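Local coordinates for protein putative transporter (Clostridium difficile 630, PDB 3LV9) that is a putative membrane transporter of the UPF0053 family, represented here by its paired CBS domains, and may bind flavin adenine dinucleotide, at residues E44-R58 / H74-I88. Numbering follows the deposited sequence. Where two conformers were deposited one is given.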
# COMPACT_ATOMS: atom_id res chain seq x y z
N GLU A 44 13.73 11.15 -13.80
CA GLU A 44 13.82 10.19 -12.70
C GLU A 44 13.84 10.92 -11.37
O GLU A 44 13.24 10.47 -10.38
CB GLU A 44 15.03 9.25 -12.90
CG GLU A 44 14.74 8.28 -14.06
CD GLU A 44 15.87 7.33 -14.51
OE1 GLU A 44 16.63 6.84 -13.66
OE2 GLU A 44 15.89 7.05 -15.74
N GLU A 45 14.46 12.09 -11.35
CA GLU A 45 14.48 12.90 -10.14
C GLU A 45 13.04 13.24 -9.72
O GLU A 45 12.66 13.12 -8.55
CB GLU A 45 15.30 14.17 -10.37
CG GLU A 45 16.81 13.94 -10.41
CD GLU A 45 17.28 13.45 -9.03
OE1 GLU A 45 17.29 14.31 -8.10
OE2 GLU A 45 17.55 12.22 -8.86
N LYS A 46 12.24 13.67 -10.69
CA LYS A 46 10.87 14.08 -10.41
C LYS A 46 10.06 12.94 -9.86
O LYS A 46 9.31 13.12 -8.91
CB LYS A 46 10.21 14.60 -11.67
CG LYS A 46 8.70 14.84 -11.55
CD LYS A 46 8.23 15.68 -12.73
CE LYS A 46 6.70 15.80 -12.81
NZ LYS A 46 6.19 16.39 -14.17
N ILE A 47 10.25 11.75 -10.42
CA ILE A 47 9.52 10.56 -10.01
C ILE A 47 9.83 10.21 -8.55
O ILE A 47 8.93 10.03 -7.74
CB ILE A 47 9.85 9.36 -10.93
CG1 ILE A 47 9.28 9.61 -12.33
CG2 ILE A 47 9.37 8.06 -10.35
CD1 ILE A 47 9.65 8.51 -13.38
N LEU A 48 11.09 10.14 -8.20
CA LEU A 48 11.44 9.83 -6.82
C LEU A 48 10.91 10.91 -5.90
O LEU A 48 10.45 10.62 -4.81
CB LEU A 48 12.93 9.73 -6.66
CG LEU A 48 13.50 8.62 -7.52
CD1 LEU A 48 15.04 8.58 -7.42
CD2 LEU A 48 12.89 7.29 -7.18
N ALA A 49 10.96 12.16 -6.34
CA ALA A 49 10.47 13.24 -5.47
C ALA A 49 8.97 13.08 -5.16
O ALA A 49 8.54 13.29 -4.01
CB ALA A 49 10.75 14.61 -6.06
N ILE A 50 8.18 12.68 -6.16
CA ILE A 50 6.75 12.49 -5.93
C ILE A 50 6.48 11.19 -5.18
O ILE A 50 5.72 11.23 -4.24
CB ILE A 50 5.81 12.72 -7.20
CG1 ILE A 50 5.59 11.46 -8.03
CG2 ILE A 50 6.31 13.87 -8.13
CD1 ILE A 50 5.31 11.83 -9.59
N LEU A 51 7.12 10.06 -5.51
CA LEU A 51 6.95 8.84 -4.67
C LEU A 51 7.25 9.09 -3.19
O LEU A 51 6.56 8.57 -2.32
CB LEU A 51 7.80 7.64 -5.13
CG LEU A 51 7.70 7.23 -6.59
CD1 LEU A 51 7.94 5.76 -6.86
CD2 LEU A 51 6.39 7.66 -7.18
N LYS A 52 8.28 9.87 -2.91
CA LYS A 52 8.66 10.18 -1.54
C LYS A 52 7.58 11.00 -0.80
O LYS A 52 7.21 10.66 0.31
CB LYS A 52 9.97 10.93 -1.52
CG LYS A 52 10.67 10.91 -0.20
CD LYS A 52 11.34 12.24 0.17
CE LYS A 52 11.81 12.24 1.65
NZ LYS A 52 11.85 13.61 2.25
N GLU A 53 7.08 12.06 -1.42
CA GLU A 53 6.09 12.96 -0.81
C GLU A 53 4.73 12.31 -0.63
O GLU A 53 4.09 12.45 0.41
CB GLU A 53 5.92 14.18 -1.72
CG GLU A 53 5.00 15.28 -1.23
CD GLU A 53 4.26 16.01 -2.38
OE1 GLU A 53 4.23 15.44 -3.50
OE2 GLU A 53 3.71 17.13 -2.15
N GLU A 54 4.28 11.63 -1.68
CA GLU A 54 2.99 10.93 -1.72
C GLU A 54 3.04 9.58 -1.00
O GLU A 54 4.03 8.88 -1.07
CB GLU A 54 2.61 10.70 -3.18
CG GLU A 54 2.30 11.96 -3.95
CD GLU A 54 0.93 12.47 -3.64
OE1 GLU A 54 0.01 11.62 -3.56
OE2 GLU A 54 0.77 13.71 -3.46
N GLY A 55 1.99 9.20 -0.31
CA GLY A 55 2.10 8.01 0.54
C GLY A 55 1.54 6.77 -0.10
O GLY A 55 0.84 6.01 0.56
N VAL A 56 1.88 6.53 -1.36
CA VAL A 56 1.01 5.77 -2.27
C VAL A 56 1.82 4.68 -2.99
O VAL A 56 3.01 4.87 -3.24
CB VAL A 56 0.38 6.80 -3.26
CG1 VAL A 56 -0.17 6.18 -4.53
CG2 VAL A 56 -0.67 7.64 -2.50
N THR A 57 1.17 3.58 -3.33
CA THR A 57 1.87 2.37 -3.78
C THR A 57 1.77 2.09 -5.26
O THR A 57 2.66 1.44 -5.83
CB THR A 57 1.37 1.11 -3.00
OG1 THR A 57 2.27 0.81 -1.92
CG2 THR A 57 1.36 -0.12 -3.85
N ARG A 58 0.68 2.55 -5.87
CA ARG A 58 0.41 2.28 -7.29
C ARG A 58 0.14 3.58 -8.05
O ARG A 58 -0.74 4.37 -7.67
CB ARG A 58 -0.75 1.28 -7.43
CG ARG A 58 -0.40 -0.18 -7.04
CD ARG A 58 -1.61 -1.18 -7.11
NE ARG A 58 -1.20 -2.57 -6.84
CZ ARG A 58 -1.36 -3.19 -5.68
NH1 ARG A 58 -1.94 -2.58 -4.65
NH2 ARG A 58 -0.92 -4.44 -5.53
N HIS A 74 3.84 -0.04 -9.98
CA HIS A 74 3.92 -0.21 -8.55
C HIS A 74 5.26 0.31 -8.07
O HIS A 74 6.31 0.08 -8.69
CB HIS A 74 3.80 -1.68 -8.21
CG HIS A 74 3.61 -1.96 -6.77
ND1 HIS A 74 4.52 -1.58 -5.81
CD2 HIS A 74 2.60 -2.58 -6.11
CE1 HIS A 74 4.07 -1.93 -4.62
NE2 HIS A 74 2.90 -2.53 -4.77
N ILE A 75 5.23 0.97 -6.93
CA ILE A 75 6.39 1.63 -6.36
C ILE A 75 7.64 0.69 -6.18
O ILE A 75 8.78 1.12 -6.31
CB ILE A 75 5.91 2.32 -5.04
CG1 ILE A 75 6.74 3.51 -4.65
CG2 ILE A 75 5.83 1.34 -3.85
CD1 ILE A 75 6.52 3.86 -3.17
N ARG A 76 7.43 -0.59 -5.88
CA ARG A 76 8.55 -1.49 -5.57
C ARG A 76 9.35 -1.81 -6.80
O ARG A 76 10.59 -1.91 -6.76
CB ARG A 76 8.06 -2.82 -5.00
CG ARG A 76 8.07 -2.81 -3.53
CD ARG A 76 7.88 -4.19 -2.96
NE ARG A 76 6.64 -4.82 -3.38
CZ ARG A 76 5.47 -4.77 -2.73
NH1 ARG A 76 4.42 -5.42 -3.24
NH2 ARG A 76 5.32 -4.08 -1.59
N ASP A 77 8.61 -2.04 -7.86
CA ASP A 77 9.16 -2.19 -9.19
C ASP A 77 9.99 -0.97 -9.62
O ASP A 77 11.09 -1.13 -10.12
CB ASP A 77 8.05 -2.42 -10.20
CG ASP A 77 7.12 -3.53 -9.81
OD1 ASP A 77 7.41 -4.27 -8.85
OD2 ASP A 77 6.09 -3.65 -10.48
N LEU A 78 9.46 0.24 -9.43
CA LEU A 78 10.20 1.44 -9.79
C LEU A 78 11.54 1.47 -9.03
O LEU A 78 12.62 1.73 -9.61
CB LEU A 78 9.42 2.72 -9.45
CG LEU A 78 8.48 3.40 -10.46
CD1 LEU A 78 7.65 4.50 -9.79
CD2 LEU A 78 9.17 4.01 -11.63
N TYR A 79 11.46 1.23 -7.73
CA TYR A 79 12.62 1.39 -6.85
C TYR A 79 13.62 0.28 -7.18
O TYR A 79 14.82 0.54 -7.30
CB TYR A 79 12.22 1.33 -5.37
CG TYR A 79 11.60 2.58 -4.73
CD1 TYR A 79 12.00 3.85 -5.11
CD2 TYR A 79 10.68 2.49 -3.69
CE1 TYR A 79 11.50 4.97 -4.51
CE2 TYR A 79 10.18 3.62 -3.07
CZ TYR A 79 10.60 4.86 -3.51
OH TYR A 79 10.14 6.02 -2.97
N ASN A 80 13.15 -0.95 -7.39
CA ASN A 80 14.08 -2.02 -7.79
C ASN A 80 14.79 -1.72 -9.13
O ASN A 80 15.97 -2.07 -9.27
CB ASN A 80 13.37 -3.38 -7.88
CG ASN A 80 13.02 -3.96 -6.49
OD1 ASN A 80 13.66 -3.63 -5.50
ND2 ASN A 80 11.99 -4.81 -6.44
N GLN A 81 14.12 -1.07 -10.08
CA GLN A 81 14.82 -0.70 -11.32
C GLN A 81 15.94 0.25 -11.01
O GLN A 81 17.04 0.10 -11.49
CB GLN A 81 13.88 -0.05 -12.34
CG GLN A 81 13.10 -1.02 -13.16
CD GLN A 81 12.35 -0.35 -14.32
OE1 GLN A 81 12.08 0.87 -14.31
NE2 GLN A 81 12.01 -1.16 -15.33
N LYS A 82 15.65 1.24 -10.19
CA LYS A 82 16.58 2.34 -10.02
C LYS A 82 17.78 1.87 -9.22
O LYS A 82 18.91 2.26 -9.49
CB LYS A 82 15.92 3.51 -9.30
CG LYS A 82 16.83 4.72 -9.10
CD LYS A 82 17.06 5.48 -10.40
CE LYS A 82 17.96 6.68 -10.20
NZ LYS A 82 18.42 7.20 -11.54
N ILE A 83 17.51 1.05 -8.23
CA ILE A 83 18.54 0.54 -7.37
C ILE A 83 19.43 -0.42 -8.15
O ILE A 83 20.65 -0.31 -8.12
CB ILE A 83 17.99 -0.27 -6.18
CG1 ILE A 83 17.29 0.63 -5.15
CG2 ILE A 83 19.15 -1.06 -5.50
CD1 ILE A 83 16.60 -0.15 -4.03
N ASN A 84 18.81 -1.37 -8.84
CA ASN A 84 19.59 -2.39 -9.53
C ASN A 84 20.35 -1.84 -10.76
O ASN A 84 21.53 -2.18 -10.96
CB ASN A 84 18.68 -3.57 -9.90
CG ASN A 84 18.01 -4.22 -8.64
OD1 ASN A 84 18.29 -3.85 -7.47
ND2 ASN A 84 17.13 -5.20 -8.90
N GLU A 85 19.72 -0.94 -11.54
CA GLU A 85 20.32 -0.44 -12.80
C GLU A 85 20.61 1.04 -12.94
O GLU A 85 21.17 1.46 -13.94
CB GLU A 85 19.42 -0.87 -13.93
CG GLU A 85 19.01 -2.33 -13.77
CD GLU A 85 18.36 -2.87 -15.00
OE1 GLU A 85 17.09 -2.79 -15.07
OE2 GLU A 85 19.13 -3.34 -15.89
N ASN A 86 20.22 1.85 -11.96
CA ASN A 86 20.31 3.30 -12.05
C ASN A 86 19.60 3.83 -13.28
O ASN A 86 20.04 4.77 -13.89
CB ASN A 86 21.76 3.78 -11.96
CG ASN A 86 21.90 5.23 -11.39
OD1 ASN A 86 20.91 5.92 -11.06
ND2 ASN A 86 23.15 5.65 -11.22
N LYS A 87 18.49 3.21 -13.62
CA LYS A 87 17.65 3.72 -14.67
C LYS A 87 16.22 3.15 -14.53
O LYS A 87 16.01 1.99 -14.22
CB LYS A 87 18.28 3.37 -16.02
CG LYS A 87 17.35 3.52 -17.22
CD LYS A 87 18.12 3.38 -18.55
CE LYS A 87 17.21 3.00 -19.71
NZ LYS A 87 16.86 4.18 -20.54
N ILE A 88 15.24 4.01 -14.75
CA ILE A 88 13.86 3.62 -14.76
C ILE A 88 13.43 3.47 -16.20
O ILE A 88 13.64 4.38 -17.01
CB ILE A 88 13.00 4.62 -14.04
CG1 ILE A 88 13.30 4.58 -12.53
CG2 ILE A 88 11.52 4.28 -14.23
CD1 ILE A 88 13.03 5.92 -11.76
O HOH W 1 13.85 6.86 -17.62
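Glu44 reaches across to the far end of helix 75-85, where its OE1 forms a 2.8 Å salt bridge with Lys82 NZ; NZ meets OE1 from the anti side, 23° out of the carboxylate plane. Lys82 NZ also donates to Asn86 OD1, so two oxygens fix the ammonium. Glu44 OE2 accepts a weak bond from Ile88 N (3.3 Å), and a water donates to both Glu44 OE2 and Ile88 O. Inward lies an apolar layer: Leu51 slides antiparallel past Ile75, CD1 to CG1 3.4 Å, and its CD1 also meets Leu78 CD1, while Ile47 CG2 meets Leu78 CD1 at 4.0 Å. Leu48 CD2 touches the Tyr79 ring at its edge, 3.8 Å from CE1; Tyr79 OH is hydrogen-bonded to Glu141 OE2 of the second subunit. At the other end Ile75 N donates to Thr57 O (2.8 Å, 164° at the hydrogen). His74 is the N-cap of helix 75-85: CG anti to the backbone N (chi1 -169°) swings the ring so that ND1 accepts from Arg76 N in the ring plane, and Thr57 CG2 lies over one face. Ile38 of strand 38-39 touches both Ile47 and Leu78, joining the helices to the sheet. The beta-alpha-beta-beta-alpha order (38-39, 44-53, 58-62, 69-74, 75-85), both helices covering this sheet, marks a CBS domain, the first of two.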